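Local coordinates for glycoside Hydrolase (PDB 5T99), which probably hydrolyses galactosidic bonds of agarose-derived oligosaccharides, as a family 2 glycoside hydrolase of a human gut bacterium, at residues A[190-195]-A[200-205]; A[258-263]-A[405-410]; A[256-259]-A[265-268]; A[395-400]-A[439-444]. One frame throughout, in Å; residues are numbered along the deposited sequence.

Contact 1: A[190-195]-A[200-205]; sequences TTPTVT and VVQIET. With EDO (1,2-ethanediol), chain K.
Thr190 and Gln202 stand side by side on one face of the sheet: chi1 of 54° sets Thr190 OG1 between its own backbone N and carbonyl carbon, and the Gln202 chain runs out extended with CG anti to the backbone N (chi1 176°). Thr190 OG1 therefore lies against Gln202 CB at 3.4 Å. Two waters meet that hydroxyl, each 2.7 Å from OG1, and both give weak bonds to Gln202, one to the backbone O and one to OE1. In the backbone, Thr190 N donates to Gln202 O (2.9 Å) and Gln202 N to Thr190 O (2.8 Å). Pro192 turns the chain; its CD rests 3.4 Å from Val200 O, and its CG meets Gln202 NE2 at about a right angle to that side chain. Farther along the second strand, Glu204 OE1 accepts from O1 of a 1,2-ethanediol at 2.8 Å. With an alanine in place of Glu204, that diol would probably lose its acceptor and Leu249 of strand 245-255 part of its cover. The pairing is that of an antiparallel beta hairpin, strands 180-194 and 198-209, at the margin of a three-stranded sheet in the family 2 immunoglobulin-like beta-sandwich domain.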
loop_
_atom_site.group_PDB
_atom_site.type_symbol
_atom_site.label_atom_id
_atom_site.label_comp_id
_atom_site.label_asym_id
_atom_site.label_seq_id
_atom_site.Cartn_x
_atom_site.Cartn_y
_atom_site.Cartn_z
ATOM N N THR A 190 21.649 -10.392 -2.191
ATOM C CA THR A 190 22.153 -9.042 -2.475
ATOM C C THR A 190 22.865 -9.022 -3.826
ATOM O O THR A 190 23.125 -10.083 -4.404
ATOM C CB THR A 190 23.101 -8.552 -1.363
ATOM O OG1 THR A 190 24.171 -9.502 -1.143
ATOM C CG2 THR A 190 22.307 -8.339 -0.057
ATOM N N THR A 191 23.149 -7.822 -4.336
ATOM C CA THR A 191 23.822 -7.642 -5.631
ATOM C C THR A 191 24.935 -6.595 -5.518
ATOM O O THR A 191 24.753 -5.421 -5.891
ATOM C CB THR A 191 22.842 -7.262 -6.760
ATOM O OG1 THR A 191 22.118 -6.081 -6.409
ATOM C CG2 THR A 191 21.870 -8.374 -7.026
ATOM N N PRO A 192 26.093 -7.002 -4.989
ATOM C CA PRO A 192 27.141 -6.018 -4.671
ATOM C C PRO A 192 27.858 -5.387 -5.869
ATOM O O PRO A 192 28.598 -4.401 -5.692
ATOM C CB PRO A 192 28.117 -6.804 -3.784
ATOM C CG PRO A 192 27.818 -8.230 -4.018
ATOM C CD PRO A 192 26.380 -8.326 -4.407
ATOM N N THR A 193 27.673 -5.971 -7.054
ATOM C CA THR A 193 28.071 -5.350 -8.314
ATOM C C THR A 193 26.887 -5.385 -9.264
ATOM O O THR A 193 26.275 -6.439 -9.441
ATOM C CB THR A 193 29.261 -6.082 -8.969
ATOM O OG1 THR A 193 30.402 -6.041 -8.103
ATOM C CG2 THR A 193 29.635 -5.430 -10.292
ATOM N N VAL A 194 26.562 -4.232 -9.853
ATOM C CA VAL A 194 25.503 -4.129 -10.874
ATOM C C VAL A 194 25.990 -3.226 -11.996
ATOM O O VAL A 194 26.131 -2.020 -11.804
ATOM C CB VAL A 194 24.186 -3.565 -10.308
ATOM C CG1 VAL A 194 23.151 -3.396 -11.421
ATOM C CG2 VAL A 194 23.646 -4.460 -9.198
ATOM N N THR A 195 26.286 -3.832 -13.146
ATOM C CA THR A 195 26.683 -3.116 -14.363
ATOM C C THR A 195 25.933 -3.748 -15.524
ATOM O O THR A 195 25.419 -4.852 -15.403
ATOM C CB THR A 195 28.210 -3.190 -14.640
ATOM O OG1 THR A 195 28.583 -4.516 -15.009
ATOM C CG2 THR A 195 29.014 -2.812 -13.425
ATOM N N VAL A 200 26.713 -9.302 -9.995
ATOM C CA VAL A 200 27.088 -10.380 -9.096
ATOM C C VAL A 200 25.958 -10.517 -8.099
ATOM O O VAL A 200 25.556 -9.528 -7.487
ATOM C CB VAL A 200 28.407 -10.074 -8.362
ATOM C CG1 VAL A 200 28.753 -11.184 -7.371
ATOM C CG2 VAL A 200 29.531 -9.899 -9.364
ATOM N N VAL A 201 25.432 -11.738 -7.973
ATOM C CA VAL A 201 24.359 -12.062 -7.040
ATOM C C VAL A 201 24.975 -12.831 -5.883
ATOM O O VAL A 201 25.499 -13.919 -6.076
ATOM C CB VAL A 201 23.288 -12.934 -7.707
ATOM C CG1 VAL A 201 22.236 -13.363 -6.694
ATOM C CG2 VAL A 201 22.640 -12.193 -8.879
ATOM N N GLN A 202 24.911 -12.251 -4.691
ATOM C CA GLN A 202 25.466 -12.838 -3.486
ATOM C C GLN A 202 24.300 -13.386 -2.679
ATOM O O GLN A 202 23.277 -12.718 -2.539
ATOM C CB GLN A 202 26.242 -11.765 -2.699
ATOM C CG GLN A 202 26.799 -12.211 -1.348
ATOM C CD GLN A 202 27.493 -11.087 -0.596
ATOM O OE1 GLN A 202 27.073 -10.684 0.495
ATOM N NE2 GLN A 202 28.559 -10.586 -1.164
ATOM N N ILE A 203 24.448 -14.602 -2.158
ATOM C CA ILE A 203 23.342 -15.313 -1.494
ATOM C C ILE A 203 23.802 -15.933 -0.184
ATOM O O ILE A 203 24.733 -16.744 -0.172
ATOM C CB ILE A 203 22.751 -16.421 -2.387
ATOM C CG1 ILE A 203 22.251 -15.834 -3.722
ATOM C CG2 ILE A 203 21.615 -17.146 -1.657
ATOM C CD1 ILE A 203 21.955 -16.876 -4.782
ATOM N N GLU A 204 23.141 -15.545 0.907
ATOM C CA GLU A 204 23.353 -16.149 2.214
ATOM C C GLU A 204 22.244 -17.145 2.493
ATOM O O GLU A 204 21.080 -16.770 2.496
ATOM C CB GLU A 204 23.368 -15.101 3.327
ATOM C CG GLU A 204 23.791 -15.664 4.681
ATOM C CD GLU A 204 23.447 -14.731 5.819
ATOM O OE1 GLU A 204 24.349 -14.015 6.279
ATOM O OE2 GLU A 204 22.273 -14.703 6.227
ATOM N N THR A 205 22.621 -18.396 2.748
ATOM C CA THR A 205 21.669 -19.459 3.051
ATOM C C THR A 205 21.787 -19.828 4.537
ATOM O O THR A 205 22.886 -20.027 5.039
ATOM C CB THR A 205 21.932 -20.711 2.181
ATOM O OG1 THR A 205 22.095 -20.317 0.818
ATOM C CG2 THR A 205 20.790 -21.710 2.268
HETATM C C1 EDO K . 23.055 -12.404 8.602
HETATM O O1 EDO K . 24.454 -12.691 8.740
HETATM C C2 EDO K . 22.727 -10.946 8.898
HETATM O O2 EDO K . 21.569 -10.846 9.738
HETATM O O HOH W 1 23.586 -11.674 0.282
HETATM O O HOH W 2 25.863 -7.539 -0.325
#

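Contact 2: A[258-263]-A[405-410]; sequences NIWGQK and NHPSVI. With EDO (1,2-ethanediol), chain J.
Trp260 meets Pro407 through a CH-pi contact. Pro407 CG sits over the five-membered ring of the indole, 4.0 Å from its centroid and 16° off the normal, with Pro407 CB over the same face, 4.0 Å from Trp260 CD2. The two side chains cross at about a right angle; Trp260 CG stands anti to the backbone N (chi1 -178°), which carries the indole out to the proline. Van der Waals packing carries on along the benzene half: Trp260 CZ2 is 3.9 Å from Ser408 CA, and CZ3 lies 3.9 Å from Pro407 O. The polar ends turn to a shared third party, since Trp260 NE1 bonds to Asp361 O and Ser408 OG to Asp361 OD1. A 1,2-ethanediol flanks the proline, its O2 3.6 Å from Pro407 CD. An alanine at Trp260 would probably open a gap against Pro407 and leave the Asp361 carbonyl without its indole donor. The contact is buried and joins the loop between strands 245-255 and 268-276 to the entry of barrel strand 409-416. Helix 354-363 supplies Asp361 beside it, strand 366-370 pairs with Ser408 and Ile410 through Val367, and Arg291 bonds to Pro407 O.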
loop_
_atom_site.group_PDB
_atom_site.type_symbol
_atom_site.label_atom_id
_atom_site.label_comp_id
_atom_site.label_asym_id
_atom_site.label_seq_id
_atom_site.Cartn_x
_atom_site.Cartn_y
_atom_site.Cartn_z
ATOM N N ASN A 258 19.317 -8.642 -16.759
ATOM C CA ASN A 258 18.115 -7.831 -16.898
ATOM C C ASN A 258 18.019 -6.979 -15.634
ATOM O O ASN A 258 17.764 -7.495 -14.542
ATOM C CB ASN A 258 16.874 -8.704 -17.050
ATOM C CG ASN A 258 16.922 -9.599 -18.278
ATOM O OD1 ASN A 258 16.755 -10.818 -18.182
ATOM N ND2 ASN A 258 17.141 -9.006 -19.431
ATOM N N ILE A 259 18.270 -5.682 -15.794
ATOM C CA ILE A 259 18.359 -4.749 -14.670
ATOM C C ILE A 259 16.944 -4.387 -14.231
ATOM O O ILE A 259 16.123 -4.000 -15.066
ATOM C CB ILE A 259 19.101 -3.447 -15.072
ATOM C CG1 ILE A 259 20.530 -3.731 -15.571
ATOM C CG2 ILE A 259 19.120 -2.439 -13.929
ATOM C CD1 ILE A 259 21.482 -4.254 -14.530
ATOM N N TRP A 260 16.662 -4.525 -12.935
ATOM C CA TRP A 260 15.402 -4.037 -12.356
ATOM C C TRP A 260 15.475 -2.519 -12.344
ATOM O O TRP A 260 16.433 -1.933 -11.803
ATOM C CB TRP A 260 15.175 -4.578 -10.940
ATOM C CG TRP A 260 13.858 -4.171 -10.279
ATOM C CD1 TRP A 260 12.707 -4.915 -10.216
ATOM C CD2 TRP A 260 13.583 -2.955 -9.560
ATOM N NE1 TRP A 260 11.740 -4.235 -9.519
ATOM C CE2 TRP A 260 12.241 -3.029 -9.115
ATOM C CE3 TRP A 260 14.333 -1.810 -9.263
ATOM C CZ2 TRP A 260 11.628 -2.000 -8.386
ATOM C CZ3 TRP A 260 13.729 -0.781 -8.539
ATOM C CH2 TRP A 260 12.381 -0.887 -8.105
ATOM N N GLY A 261 14.489 -1.895 -12.983
ATOM C CA GLY A 261 14.363 -0.435 -13.031
ATOM C C GLY A 261 12.898 -0.043 -13.093
ATOM O O GLY A 261 12.038 -0.900 -13.216
ATOM N N GLN A 262 12.625 1.258 -13.020
ATOM C CA GLN A 262 11.242 1.760 -12.908
ATOM C C GLN A 262 10.430 1.538 -14.179
ATOM O O GLN A 262 9.260 1.191 -14.093
ATOM C CB GLN A 262 11.205 3.237 -12.469
ATOM C CG GLN A 262 11.968 3.456 -11.171
ATOM C CD GLN A 262 11.376 4.535 -10.275
ATOM O OE1 GLN A 262 11.570 5.727 -10.507
ATOM N NE2 GLN A 262 10.682 4.115 -9.224
ATOM N N LYS A 263 11.055 1.708 -15.344
ATOM C CA LYS A 263 10.391 1.430 -16.618
ATOM C C LYS A 263 10.305 -0.072 -16.865
ATOM O O LYS A 263 9.277 -0.558 -17.339
ATOM C CB LYS A 263 11.124 2.088 -17.794
ATOM C CG LYS A 263 11.220 3.606 -17.751
ATOM C CD LYS A 263 9.850 4.282 -17.727
ATOM C CE LYS A 263 9.474 4.757 -16.319
ATOM N NZ LYS A 263 8.079 5.281 -16.230
ATOM N N ASN A 405 14.955 -8.727 0.746
ATOM C CA ASN A 405 15.119 -9.198 -0.628
ATOM C C ASN A 405 14.285 -8.461 -1.668
ATOM O O ASN A 405 14.534 -8.637 -2.862
ATOM C CB ASN A 405 14.825 -10.689 -0.702
ATOM C CG ASN A 405 15.712 -11.479 0.220
ATOM O OD1 ASN A 405 16.926 -11.266 0.232
ATOM N ND2 ASN A 405 15.128 -12.384 1.013
ATOM N N HIS A 406 13.306 -7.659 -1.253
ATOM C CA HIS A 406 12.495 -6.899 -2.216
ATOM C C HIS A 406 13.339 -5.825 -2.895
ATOM O O HIS A 406 13.881 -4.960 -2.213
ATOM C CB HIS A 406 11.328 -6.200 -1.516
ATOM C CG HIS A 406 10.246 -7.118 -1.047
ATOM N ND1 HIS A 406 9.400 -7.781 -1.908
ATOM C CD2 HIS A 406 9.835 -7.441 0.204
ATOM C CE1 HIS A 406 8.530 -8.489 -1.207
ATOM N NE2 HIS A 406 8.782 -8.312 0.076
ATOM N N PRO A 407 13.460 -5.852 -4.230
ATOM C CA PRO A 407 14.212 -4.760 -4.879
ATOM C C PRO A 407 13.517 -3.395 -4.820
ATOM O O PRO A 407 14.185 -2.377 -4.977
ATOM C CB PRO A 407 14.316 -5.228 -6.330
ATOM C CG PRO A 407 13.156 -6.126 -6.514
ATOM C CD PRO A 407 13.048 -6.868 -5.215
ATOM N N SER A 408 12.201 -3.375 -4.606
ATOM C CA SER A 408 11.459 -2.124 -4.445
ATOM C C SER A 408 11.912 -1.339 -3.214
ATOM O O SER A 408 11.930 -0.131 -3.248
ATOM C CB SER A 408 9.944 -2.380 -4.364
ATOM O OG SER A 408 9.612 -3.190 -3.248
ATOM N N VAL A 409 12.284 -2.022 -2.135
ATOM C CA VAL A 409 12.602 -1.336 -0.863
ATOM C C VAL A 409 13.968 -0.665 -0.962
ATOM O O VAL A 409 14.956 -1.323 -1.279
ATOM C CB VAL A 409 12.580 -2.300 0.346
ATOM C CG1 VAL A 409 12.960 -1.569 1.620
ATOM C CG2 VAL A 409 11.201 -2.917 0.487
ATOM N N ILE A 410 14.006 0.640 -0.715
ATOM C CA ILE A 410 15.257 1.398 -0.773
ATOM C C ILE A 410 15.668 2.046 0.535
ATOM O O ILE A 410 16.822 2.453 0.649
ATOM C CB ILE A 410 15.253 2.469 -1.897
ATOM C CG1 ILE A 410 14.078 3.458 -1.751
ATOM C CG2 ILE A 410 15.208 1.775 -3.251
ATOM C CD1 ILE A 410 14.210 4.705 -2.600
HETATM C C1 EDO J . 18.087 -6.937 -3.100
HETATM O O1 EDO J . 18.251 -7.477 -1.763
HETATM C C2 EDO J . 17.814 -8.020 -4.151
HETATM O O2 EDO J . 16.515 -7.887 -4.765
#

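Contact 3: A[256-259]-A[265-268]; sequences NPNI and PYMY. With EDO (1,2-ethanediol), chain E.
Asn258 lies across the face of Tyr266, its amide plane tilted 40° from the ring. Asn258 CB sits over the centre of that ring as a CH-pi contact, 3.4 Å from the centroid, and the side chain then runs obliquely toward the phenol end, where OD1 comes to 3.1 Å from Tyr266 CZ over the same face. Asn258 CG stands anti to the carbonyl carbon, beside the backbone N (chi1 -61°), which sends the OD1 branch from CB toward the tyrosine hydroxyl. Tyr266 OH is itself held by Ala226 N, which fixes the far end of the ring. Both partners belong to the loop that leaves strand 245-255 of the three-stranded sheet and crosses to strand 268-276 of the four-stranded one, so the contact closes a link between the two sheets of the immunoglobulin-like sandwich. Tyr268 comes in at about a right angle to the Asn258 side chain, though its ring is more nearly parallel to the amide than that of Tyr266. Its OH accepts an almost straight bond from Asn258 N, 3.0 Å long with an angle of 169° at the hydrogen. Asn258 O lies at the edge of the same ring, near its plane and 3.5 Å from Tyr268 CE2. Over the face of Tyr268 stands Tyr266 CE2, 3.7 Å above the ring plane near its centre, so the two tyrosines pack against each other as well as against the asparagine. One water donates to Asn258 O and to Tyr266 O, at 2.7 Å each, tying the two backbones together beside the packed side chains.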
loop_
_atom_site.group_PDB
_atom_site.type_symbol
_atom_site.label_atom_id
_atom_site.label_comp_id
_atom_site.label_asym_id
_atom_site.label_seq_id
_atom_site.Cartn_x
_atom_site.Cartn_y
_atom_site.Cartn_z
ATOM N N ASN A 256 25.296 -9.920 -18.773
ATOM C CA ASN A 256 24.211 -9.222 -19.478
ATOM C C ASN A 256 22.874 -9.285 -18.734
ATOM O O ASN A 256 21.849 -9.667 -19.310
ATOM C CB ASN A 256 24.073 -9.791 -20.887
ATOM C CG ASN A 256 25.373 -9.723 -21.656
ATOM O OD1 ASN A 256 25.958 -10.755 -22.012
ATOM N ND2 ASN A 256 25.850 -8.506 -21.898
ATOM N N PRO A 257 22.889 -8.916 -17.437
ATOM C CA PRO A 257 21.700 -9.064 -16.601
ATOM C C PRO A 257 20.533 -8.179 -17.046
ATOM O O PRO A 257 20.745 -7.124 -17.647
ATOM C CB PRO A 257 22.199 -8.623 -15.222
ATOM C CG PRO A 257 23.248 -7.614 -15.550
ATOM C CD PRO A 257 23.968 -8.226 -16.711
ATOM N N ASN A 258 19.317 -8.642 -16.759
ATOM C CA ASN A 258 18.115 -7.831 -16.898
ATOM C C ASN A 258 18.019 -6.979 -15.634
ATOM O O ASN A 258 17.764 -7.495 -14.542
ATOM C CB ASN A 258 16.874 -8.704 -17.050
ATOM C CG ASN A 258 16.922 -9.599 -18.278
ATOM O OD1 ASN A 258 16.755 -10.818 -18.182
ATOM N ND2 ASN A 258 17.141 -9.006 -19.431
ATOM N N ILE A 259 18.270 -5.682 -15.794
ATOM C CA ILE A 259 18.359 -4.749 -14.670
ATOM C C ILE A 259 16.944 -4.387 -14.231
ATOM O O ILE A 259 16.123 -4.000 -15.066
ATOM C CB ILE A 259 19.101 -3.447 -15.072
ATOM C CG1 ILE A 259 20.530 -3.731 -15.571
ATOM C CG2 ILE A 259 19.120 -2.439 -13.929
ATOM C CD1 ILE A 259 21.482 -4.254 -14.530
ATOM N N PRO A 265 10.772 -3.282 -14.694
ATOM C CA PRO A 265 10.928 -3.896 -13.372
ATOM C C PRO A 265 11.054 -5.422 -13.453
ATOM O O PRO A 265 10.188 -6.182 -12.983
ATOM C CB PRO A 265 9.656 -3.455 -12.657
ATOM C CG PRO A 265 8.637 -3.402 -13.751
ATOM C CD PRO A 265 9.368 -2.898 -14.946
ATOM N N TYR A 266 12.169 -5.848 -14.034
ATOM C CA TYR A 266 12.409 -7.238 -14.310
ATOM C C TYR A 266 12.774 -7.983 -13.017
ATOM O O TYR A 266 13.655 -7.553 -12.283
ATOM C CB TYR A 266 13.529 -7.362 -15.339
ATOM C CG TYR A 266 13.682 -8.751 -15.887
ATOM C CD1 TYR A 266 13.163 -9.084 -17.143
ATOM C CD2 TYR A 266 14.351 -9.742 -15.151
ATOM C CE1 TYR A 266 13.315 -10.358 -17.664
ATOM C CE2 TYR A 266 14.513 -11.020 -15.654
ATOM C CZ TYR A 266 13.991 -11.330 -16.913
ATOM O OH TYR A 266 14.146 -12.612 -17.404
ATOM N N MET A 267 12.099 -9.108 -12.786
ATOM C CA MET A 267 12.256 -9.916 -11.591
ATOM C C MET A 267 12.822 -11.271 -11.954
ATOM O O MET A 267 12.434 -11.862 -12.961
ATOM C CB MET A 267 10.892 -10.134 -10.929
ATOM C CG MET A 267 10.272 -8.869 -10.336
ATOM S SD MET A 267 11.305 -8.159 -9.047
ATOM C CE MET A 267 11.096 -9.364 -7.737
ATOM N N TYR A 268 13.739 -11.747 -11.123
ATOM C CA TYR A 268 14.266 -13.101 -11.208
ATOM C C TYR A 268 13.629 -13.885 -10.085
ATOM O O TYR A 268 13.090 -13.307 -9.152
ATOM C CB TYR A 268 15.796 -13.107 -11.045
ATOM C CG TYR A 268 16.570 -12.646 -12.257
ATOM C CD1 TYR A 268 16.977 -13.548 -13.233
ATOM C CD2 TYR A 268 16.890 -11.310 -12.433
ATOM C CE1 TYR A 268 17.696 -13.134 -14.352
ATOM C CE2 TYR A 268 17.604 -10.872 -13.550
ATOM C CZ TYR A 268 18.017 -11.789 -14.506
ATOM O OH TYR A 268 18.730 -11.365 -15.600
HETATM C C1 EDO E . 22.166 -13.371 -22.231
HETATM O O1 EDO E . 21.676 -14.154 -21.131
HETATM C C2 EDO E . 23.582 -13.819 -22.599
HETATM O O2 EDO E . 24.541 -13.401 -21.612
HETATM O O HOH W 3 16.391 -7.595 -12.203
#

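Contact 4: A[395-400]-A[439-444]; sequences DLTSLI and RELDPT. With EDO (1,2-ethanediol), chain L.
Two successive helices of the TIM-barrel domain, 388-403 and 427-441, pack here where the second one ends, through Thr397 and Ile400 against Leu441 and Asp442. Leu441 CD1 reaches across Thr397 at about a right angle, 3.4 Å from OG1 and 3.6 Å from CA. One turn on, Ile400 CG2, which chi1 of -68° places anti to the backbone N, fits between Leu441 CB at 3.8 Å and Asp442 CB at 3.7 Å. Beside this packing a water donates to Thr397 OG1 and, over a longer 3.2 Å, to Glu440 OE2; the threonine hydroxyl is also bonded to Lys393 O of its own helix. Asp442, the first residue to leave the helical conformation, keeps its carboxylate beyond the packing: OD1 accepts from Thr444 OG1 at 2.7 Å on the syn side, 20° out of the carboxylate plane, and is bonded to Tyr188 OH as well. OD2 has a salt bridge to Arg445 and a hydrogen bond to Trp412 NE1. The direct contacts are van der Waals, methyl and methylene groups with the threonine hydroxyl, and the polar link runs through water; the buried Asp442 carboxylate, gripped at both oxygens and paired with an arginine, is likely to be ionised.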
loop_
_atom_site.group_PDB
_atom_site.type_symbol
_atom_site.label_atom_id
_atom_site.label_comp_id
_atom_site.label_asym_id
_atom_site.label_seq_id
_atom_site.Cartn_x
_atom_site.Cartn_y
_atom_site.Cartn_z
ATOM N N ASP A 395 10.686 -6.800 16.480
ATOM C CA ASP A 395 9.836 -6.359 15.374
ATOM C C ASP A 395 10.612 -5.720 14.221
ATOM O O ASP A 395 10.310 -5.987 13.057
ATOM C CB ASP A 395 8.702 -5.437 15.856
ATOM C CG ASP A 395 7.571 -6.206 16.519
ATOM O OD1 ASP A 395 7.244 -7.315 16.020
ATOM O OD2 ASP A 395 7.017 -5.707 17.538
ATOM N N LEU A 396 11.597 -4.889 14.532
ATOM C CA LEU A 396 12.388 -4.278 13.479
ATOM C C LEU A 396 13.258 -5.337 12.790
ATOM O O LEU A 396 13.410 -5.320 11.560
ATOM C CB LEU A 396 13.247 -3.143 14.011
ATOM C CG LEU A 396 14.134 -2.445 12.981
ATOM C CD1 LEU A 396 13.306 -1.842 11.859
ATOM C CD2 LEU A 396 14.950 -1.376 13.664
ATOM N N THR A 397 13.820 -6.247 13.583
ATOM C CA THR A 397 14.540 -7.378 13.036
ATOM C C THR A 397 13.626 -8.198 12.123
ATOM O O THR A 397 14.008 -8.521 11.001
ATOM C CB THR A 397 15.169 -8.255 14.136
ATOM O OG1 THR A 397 16.174 -7.498 14.819
ATOM C CG2 THR A 397 15.811 -9.547 13.545
ATOM N N SER A 398 12.416 -8.490 12.588
ATOM C CA SER A 398 11.442 -9.261 11.790
ATOM C C SER A 398 11.083 -8.576 10.469
ATOM O O SER A 398 10.963 -9.241 9.441
ATOM C CB SER A 398 10.168 -9.531 12.594
ATOM O OG SER A 398 9.253 -10.267 11.813
ATOM N N LEU A 399 10.927 -7.255 10.496
ATOM C CA LEU A 399 10.657 -6.480 9.290
ATOM C C LEU A 399 11.799 -6.597 8.260
ATOM O O LEU A 399 11.572 -6.851 7.081
ATOM C CB LEU A 399 10.439 -5.008 9.655
ATOM C CG LEU A 399 10.372 -4.004 8.500
ATOM C CD1 LEU A 399 9.155 -4.311 7.633
ATOM C CD2 LEU A 399 10.360 -2.572 9.017
ATOM N N ILE A 400 13.026 -6.376 8.710
ATOM C CA ILE A 400 14.171 -6.364 7.802
ATOM C C ILE A 400 14.442 -7.771 7.247
ATOM O O ILE A 400 14.716 -7.918 6.061
ATOM C CB ILE A 400 15.401 -5.739 8.481
ATOM C CG1 ILE A 400 15.140 -4.245 8.704
ATOM C CG2 ILE A 400 16.661 -5.941 7.643
ATOM C CD1 ILE A 400 16.117 -3.577 9.639
ATOM N N ARG A 439 21.599 -1.057 10.292
ATOM C CA ARG A 439 22.958 -1.199 9.778
ATOM C C ARG A 439 23.527 -2.597 9.996
ATOM O O ARG A 439 24.248 -3.097 9.146
ATOM C CB ARG A 439 23.901 -0.146 10.388
ATOM C CG ARG A 439 25.186 0.020 9.579
ATOM C CD ARG A 439 26.146 1.081 10.112
ATOM N NE ARG A 439 25.485 2.339 10.485
ATOM C CZ ARG A 439 25.117 2.687 11.721
ATOM N NH1 ARG A 439 25.321 1.891 12.774
ATOM N NH2 ARG A 439 24.517 3.846 11.914
ATOM N N GLU A 440 23.204 -3.208 11.135
ATOM C CA GLU A 440 23.672 -4.560 11.460
ATOM C C GLU A 440 23.016 -5.568 10.525
ATOM O O GLU A 440 23.713 -6.422 9.990
ATOM C CB GLU A 440 23.472 -4.877 12.969
ATOM C CG GLU A 440 23.060 -6.301 13.405
ATOM C CD GLU A 440 22.472 -6.334 14.849
ATOM O OE1 GLU A 440 23.057 -5.674 15.753
ATOM O OE2 GLU A 440 21.414 -6.994 15.086
ATOM N N LEU A 441 21.707 -5.444 10.293
ATOM C CA LEU A 441 20.946 -6.469 9.557
ATOM C C LEU A 441 20.937 -6.312 8.042
ATOM O O LEU A 441 20.955 -7.301 7.332
ATOM C CB LEU A 441 19.503 -6.537 10.056
ATOM C CG LEU A 441 19.356 -7.040 11.491
ATOM C CD1 LEU A 441 17.927 -6.840 11.957
ATOM C CD2 LEU A 441 19.781 -8.499 11.653
ATOM N N ASP A 442 20.886 -5.081 7.550
ATOM C CA ASP A 442 20.910 -4.819 6.110
ATOM C C ASP A 442 21.618 -3.484 5.807
ATOM O O ASP A 442 20.961 -2.433 5.666
ATOM C CB ASP A 442 19.489 -4.845 5.517
ATOM C CG ASP A 442 19.482 -4.636 4.014
ATOM O OD1 ASP A 442 20.391 -5.189 3.345
ATOM O OD2 ASP A 442 18.584 -3.913 3.496
ATOM N N PRO A 443 22.964 -3.524 5.690
ATOM C CA PRO A 443 23.699 -2.318 5.283
ATOM C C PRO A 443 23.546 -1.935 3.807
ATOM O O PRO A 443 24.085 -0.908 3.421
ATOM C CB PRO A 443 25.153 -2.669 5.594
ATOM C CG PRO A 443 25.201 -4.150 5.486
ATOM C CD PRO A 443 23.874 -4.648 5.978
ATOM N N THR A 444 22.815 -2.723 3.007
ATOM C CA THR A 444 22.612 -2.418 1.571
ATOM C C THR A 444 21.520 -1.378 1.297
ATOM O O THR A 444 21.255 -1.055 0.127
ATOM C CB THR A 444 22.267 -3.681 0.742
ATOM O OG1 THR A 444 20.912 -4.068 0.985
ATOM C CG2 THR A 444 23.211 -4.831 1.073
HETATM C C1 EDO L . 26.138 -7.587 7.005
HETATM O O1 EDO L . 25.739 -7.344 8.356
HETATM C C2 EDO L . 25.096 -8.435 6.284
HETATM O O2 EDO L . 24.660 -9.505 7.122
HETATM O O HOH W 4 18.564 -8.415 15.558
#

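Contacts 1 and 3 lie at the surface and both belong to the immunoglobulin-like domain, where backbone bonds or a backbone-to-tyrosine bond do much of the holding. Contact 2 is buried, and contact 4 partly so; in each, direct contact is by packing. Contact 2 joins that domain to the barrel, whereas contact 4 stays within the barrel, between the helices on either side in sequence of strand 409-416. Contacts 2 and 3 share Asn258 and Ile259, and Met267 SD touches both Trp260 and Pro407. Val194 of contact 1 packs on Ile259, and Thr190 meets Thr444 of contact 4 methyl to methyl, so contact 1 borders all three others. Contacts 3 and 4 do not touch.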